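Local coordinates for trehalose-6-phosphate phosphatase-related protein (Thermoplasma acidophilum, PDB 1U02) that removes the phosphate group from trehalose 6-phosphate in a magnesium-dependent reaction, releasing free trehalose in the last step of its biosynthesis, at residues Tyr109-Leu121 / Tyr147-Val159. Residues are numbered along the deposited sequence; the frame is centred on the assembly and turned at random.
Sequences YRKNLAVLYHLGL and YGKMIIELRVPGV
H118 and I151 face each other across the two central strands of a four-stranded antiparallel sheet, as a non-hydrogen-bonded pair: the methyl CD1 of I151 lies over one face of the imidazole, toward its rim, though modelled closer than carbons normally sit, so the tightness is doubtful. The rotation of the ring is held by a bond in its own plane, G120 N giving its hydrogen to H118 ND1 at 2.9 Å. M150, a selenomethionine, runs alongside H118 and brings SE to the ring edge, 3.9 Å from G120 CA. Replacing H118 by alanine is likely to leave the G120 N-H without its acceptor and to uncover the I151 methyl. With CG anti to the backbone N (chi1 -176°), L116 lays its branches over I151 and E153: CG lies 3.8 Å from I151 CG2, and CD1 3.6 Å from E153 OE2. E153 stretches out past L116 and A114, and a water bridges its OE2 to K111 NZ, accepting from the lysine and donating to the carboxylate; K111 also forms a salt bridge with E51. On the other face, Y117 crosses L154, its CE2 3.9 Å from CD1 of that leucine, while its hydroxyl bonds T96; helix 86-96 packs on both side chains. The backbones are joined by paired bonds at V115/L154 and Y117/I152, the straightest running from L154 N to V115 O (172°). The sheet belongs to the small cap domain beside the Rossmann-like core, as in other HAD phosphatases of this kind. Its Y117/L154 face is thus mostly apolar, whereas the other mixes apolar groups with charge: the carboxylate of E153 is likely to feel the nearby lysine through water, and the side chains of K111 and D9, a magnesium ligand, are about 7 Å apart, consistent with this face looking toward the active site.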
# COMPACT_ATOMS: atom_id res chain seq x y z
N TYR A 109 -7.48 -8.34 -9.66
CA TYR A 109 -6.86 -8.88 -8.46
C TYR A 109 -7.86 -8.79 -7.32
O TYR A 109 -8.20 -7.70 -6.86
CB TYR A 109 -5.60 -8.10 -8.14
CG TYR A 109 -4.56 -8.20 -9.23
CD1 TYR A 109 -3.58 -9.19 -9.20
CD2 TYR A 109 -4.55 -7.30 -10.30
CE1 TYR A 109 -2.61 -9.29 -10.21
CE2 TYR A 109 -3.59 -7.38 -11.31
CZ TYR A 109 -2.62 -8.38 -11.25
OH TYR A 109 -1.67 -8.46 -12.25
N ARG A 110 -8.32 -9.95 -6.87
CA ARG A 110 -9.29 -10.04 -5.80
C ARG A 110 -8.65 -10.03 -4.42
O ARG A 110 -7.65 -10.70 -4.19
CB ARG A 110 -10.12 -11.32 -5.96
CG ARG A 110 -11.11 -11.56 -4.84
CD ARG A 110 -11.79 -12.91 -5.02
NE ARG A 110 -12.89 -13.10 -4.09
CZ ARG A 110 -13.72 -14.14 -4.12
NH1 ARG A 110 -13.57 -15.08 -5.04
NH2 ARG A 110 -14.70 -14.23 -3.22
N LYS A 111 -9.25 -9.26 -3.51
CA LYS A 111 -8.77 -9.18 -2.13
C LYS A 111 -10.02 -9.11 -1.25
O LYS A 111 -11.09 -8.74 -1.72
CB LYS A 111 -7.90 -7.95 -1.94
CG LYS A 111 -6.71 -7.97 -2.89
CD LYS A 111 -5.90 -6.70 -2.90
CE LYS A 111 -4.89 -6.77 -4.03
NZ LYS A 111 -3.85 -5.73 -3.95
N ASN A 112 -9.89 -9.46 0.03
CA ASN A 112 -11.05 -9.44 0.91
C ASN A 112 -11.73 -8.08 1.04
O ASN A 112 -12.96 -8.01 1.18
CB ASN A 112 -10.68 -9.95 2.30
CG ASN A 112 -10.26 -11.41 2.29
OD1 ASN A 112 -10.80 -12.20 1.53
ND2 ASN A 112 -9.31 -11.76 3.15
N LEU A 113 -10.96 -7.00 0.99
CA LEU A 113 -11.55 -5.67 1.11
C LEU A 113 -11.26 -4.74 -0.06
O LEU A 113 -11.25 -3.52 0.09
CB LEU A 113 -11.11 -5.01 2.42
CG LEU A 113 -11.67 -5.71 3.68
CD1 LEU A 113 -11.07 -5.10 4.94
CD2 LEU A 113 -13.19 -5.59 3.68
N ALA A 114 -11.03 -5.32 -1.23
CA ALA A 114 -10.77 -4.51 -2.41
C ALA A 114 -10.65 -5.38 -3.65
O ALA A 114 -10.30 -6.56 -3.56
CB ALA A 114 -9.47 -3.70 -2.23
N VAL A 115 -10.98 -4.80 -4.79
CA VAL A 115 -10.85 -5.47 -6.07
C VAL A 115 -10.12 -4.46 -6.94
O VAL A 115 -10.61 -3.35 -7.17
CB VAL A 115 -12.21 -5.82 -6.71
CG1 VAL A 115 -11.98 -6.50 -8.06
CG2 VAL A 115 -13.00 -6.75 -5.79
N LEU A 116 -8.94 -4.85 -7.39
CA LEU A 116 -8.11 -3.98 -8.20
C LEU A 116 -8.16 -4.38 -9.67
O LEU A 116 -7.92 -5.53 -10.02
CB LEU A 116 -6.68 -4.02 -7.65
CG LEU A 116 -5.58 -3.12 -8.24
CD1 LEU A 116 -4.46 -2.96 -7.21
CD2 LEU A 116 -5.05 -3.73 -9.52
N TYR A 117 -8.49 -3.42 -10.52
CA TYR A 117 -8.56 -3.66 -11.96
C TYR A 117 -7.30 -3.04 -12.57
O TYR A 117 -7.08 -1.83 -12.45
CB TYR A 117 -9.82 -3.01 -12.54
CG TYR A 117 -11.10 -3.53 -11.92
CD1 TYR A 117 -11.78 -4.62 -12.47
CD2 TYR A 117 -11.60 -2.98 -10.74
CE1 TYR A 117 -12.93 -5.14 -11.86
CE2 TYR A 117 -12.74 -3.49 -10.12
CZ TYR A 117 -13.40 -4.57 -10.68
OH TYR A 117 -14.52 -5.07 -10.06
N HIS A 118 -6.47 -3.87 -13.19
CA HIS A 118 -5.24 -3.39 -13.80
C HIS A 118 -5.45 -3.29 -15.30
O HIS A 118 -5.73 -4.29 -15.97
CB HIS A 118 -4.08 -4.35 -13.50
CG HIS A 118 -2.72 -3.72 -13.64
ND1 HIS A 118 -2.32 -3.03 -14.77
CD2 HIS A 118 -1.68 -3.65 -12.77
CE1 HIS A 118 -1.10 -2.57 -14.60
NE2 HIS A 118 -0.68 -2.93 -13.39
N LEU A 119 -5.32 -2.08 -15.83
CA LEU A 119 -5.53 -1.86 -17.26
C LEU A 119 -4.23 -1.84 -18.07
O LEU A 119 -4.25 -1.53 -19.25
CB LEU A 119 -6.28 -0.54 -17.48
CG LEU A 119 -7.77 -0.51 -17.11
CD1 LEU A 119 -7.95 -0.75 -15.62
CD2 LEU A 119 -8.38 0.84 -17.51
N GLY A 120 -3.13 -2.19 -17.42
CA GLY A 120 -1.84 -2.17 -18.10
C GLY A 120 -1.71 -2.91 -19.42
O GLY A 120 -1.11 -2.39 -20.36
N LEU A 121 -2.26 -4.12 -19.51
CA LEU A 121 -2.14 -4.91 -20.73
C LEU A 121 -3.32 -4.73 -21.67
O LEU A 121 -3.36 -5.31 -22.75
CB LEU A 121 -2.00 -6.38 -20.38
CG LEU A 121 -0.87 -6.75 -19.41
CD1 LEU A 121 -0.97 -8.24 -19.08
CD2 LEU A 121 0.47 -6.41 -20.02
N TYR A 147 -8.30 5.93 -8.48
CA TYR A 147 -7.69 5.91 -9.80
C TYR A 147 -6.18 6.11 -9.68
O TYR A 147 -5.72 7.14 -9.20
CB TYR A 147 -8.28 7.04 -10.66
CG TYR A 147 -9.79 7.04 -10.72
CD1 TYR A 147 -10.48 6.26 -11.64
CD2 TYR A 147 -10.53 7.83 -9.84
CE1 TYR A 147 -11.88 6.26 -11.69
CE2 TYR A 147 -11.93 7.83 -9.87
CZ TYR A 147 -12.60 7.05 -10.79
OH TYR A 147 -13.98 7.03 -10.82
N GLY A 148 -5.41 5.11 -10.11
CA GLY A 148 -3.96 5.20 -10.04
C GLY A 148 -3.36 5.07 -11.42
O GLY A 148 -4.04 5.27 -12.43
N LYS A 149 -2.07 4.74 -11.49
CA LYS A 149 -1.41 4.58 -12.77
C LYS A 149 -1.72 3.20 -13.36
O LYS A 149 -1.24 2.18 -12.86
CB LYS A 149 0.10 4.77 -12.62
CG LYS A 149 0.48 6.18 -12.17
CD LYS A 149 1.94 6.50 -12.46
CE LYS A 149 2.29 7.91 -11.99
NZ LYS A 149 1.33 8.94 -12.52
N MSE A 150 -2.54 3.17 -14.41
CA MSE A 150 -2.94 1.93 -15.06
C MSE A 150 -3.81 1.11 -14.12
O MSE A 150 -4.09 -0.05 -14.39
CB MSE A 150 -1.72 1.08 -15.43
CG MSE A 150 -0.72 1.75 -16.35
SE MSE A 150 0.66 0.49 -16.85
CE MSE A 150 1.46 0.23 -15.11
N ILE A 151 -4.22 1.74 -13.02
CA ILE A 151 -5.02 1.07 -12.00
C ILE A 151 -6.30 1.78 -11.58
O ILE A 151 -6.35 3.00 -11.47
CB ILE A 151 -4.19 0.90 -10.71
CG1 ILE A 151 -3.00 -0.02 -10.97
CG2 ILE A 151 -5.05 0.34 -9.59
CD1 ILE A 151 -3.41 -1.39 -11.38
N ILE A 152 -7.34 0.98 -11.34
CA ILE A 152 -8.61 1.47 -10.84
C ILE A 152 -8.99 0.45 -9.76
O ILE A 152 -9.11 -0.74 -10.04
CB ILE A 152 -9.71 1.50 -11.93
CG1 ILE A 152 -9.31 2.45 -13.06
CG2 ILE A 152 -11.03 1.98 -11.30
CD1 ILE A 152 -10.35 2.57 -14.16
N GLU A 153 -9.15 0.92 -8.54
CA GLU A 153 -9.46 0.01 -7.45
C GLU A 153 -10.72 0.39 -6.68
O GLU A 153 -10.95 1.57 -6.40
CB GLU A 153 -8.28 -0.06 -6.46
CG GLU A 153 -8.46 -1.09 -5.35
CD GLU A 153 -7.28 -1.16 -4.38
OE1 GLU A 153 -7.09 -0.22 -3.58
OE2 GLU A 153 -6.54 -2.16 -4.42
N LEU A 154 -11.53 -0.62 -6.37
CA LEU A 154 -12.73 -0.43 -5.58
C LEU A 154 -12.30 -0.77 -4.17
O LEU A 154 -11.71 -1.83 -3.93
CB LEU A 154 -13.84 -1.38 -6.03
CG LEU A 154 -14.37 -1.08 -7.43
CD1 LEU A 154 -15.51 -2.05 -7.77
CD2 LEU A 154 -14.87 0.37 -7.48
N ARG A 155 -12.60 0.11 -3.22
CA ARG A 155 -12.18 -0.12 -1.85
C ARG A 155 -13.19 0.39 -0.84
O ARG A 155 -14.24 0.92 -1.20
CB ARG A 155 -10.82 0.54 -1.64
CG ARG A 155 -10.83 2.04 -1.88
CD ARG A 155 -9.43 2.65 -1.91
NE ARG A 155 -9.50 4.10 -1.77
CZ ARG A 155 -8.46 4.93 -1.81
NH1 ARG A 155 -7.24 4.46 -2.00
NH2 ARG A 155 -8.65 6.24 -1.64
N VAL A 156 -12.87 0.23 0.44
CA VAL A 156 -13.74 0.68 1.52
C VAL A 156 -13.76 2.21 1.55
O VAL A 156 -12.71 2.86 1.54
CB VAL A 156 -13.24 0.15 2.90
CG1 VAL A 156 -14.05 0.79 4.03
CG2 VAL A 156 -13.37 -1.36 2.95
N PRO A 157 -14.95 2.82 1.57
CA PRO A 157 -15.02 4.28 1.59
C PRO A 157 -14.26 4.91 2.77
O PRO A 157 -14.28 4.39 3.88
CB PRO A 157 -16.53 4.56 1.67
CG PRO A 157 -17.13 3.38 0.95
CD PRO A 157 -16.30 2.23 1.48
N GLY A 158 -13.58 6.02 2.51
CA GLY A 158 -12.87 6.73 3.56
C GLY A 158 -11.48 6.28 3.98
O GLY A 158 -10.90 6.91 4.87
N VAL A 159 -10.93 5.23 3.37
CA VAL A 159 -9.59 4.80 3.78
C VAL A 159 -8.58 5.92 3.58
O VAL A 159 -8.65 6.67 2.61
CB VAL A 159 -9.14 3.54 3.00
CG1 VAL A 159 -10.07 2.38 3.33
CG2 VAL A 159 -9.14 3.81 1.50
O HOH W 1 -4.60 -3.23 -3.17
O HOH W 2 -10.47 -1.24 1.29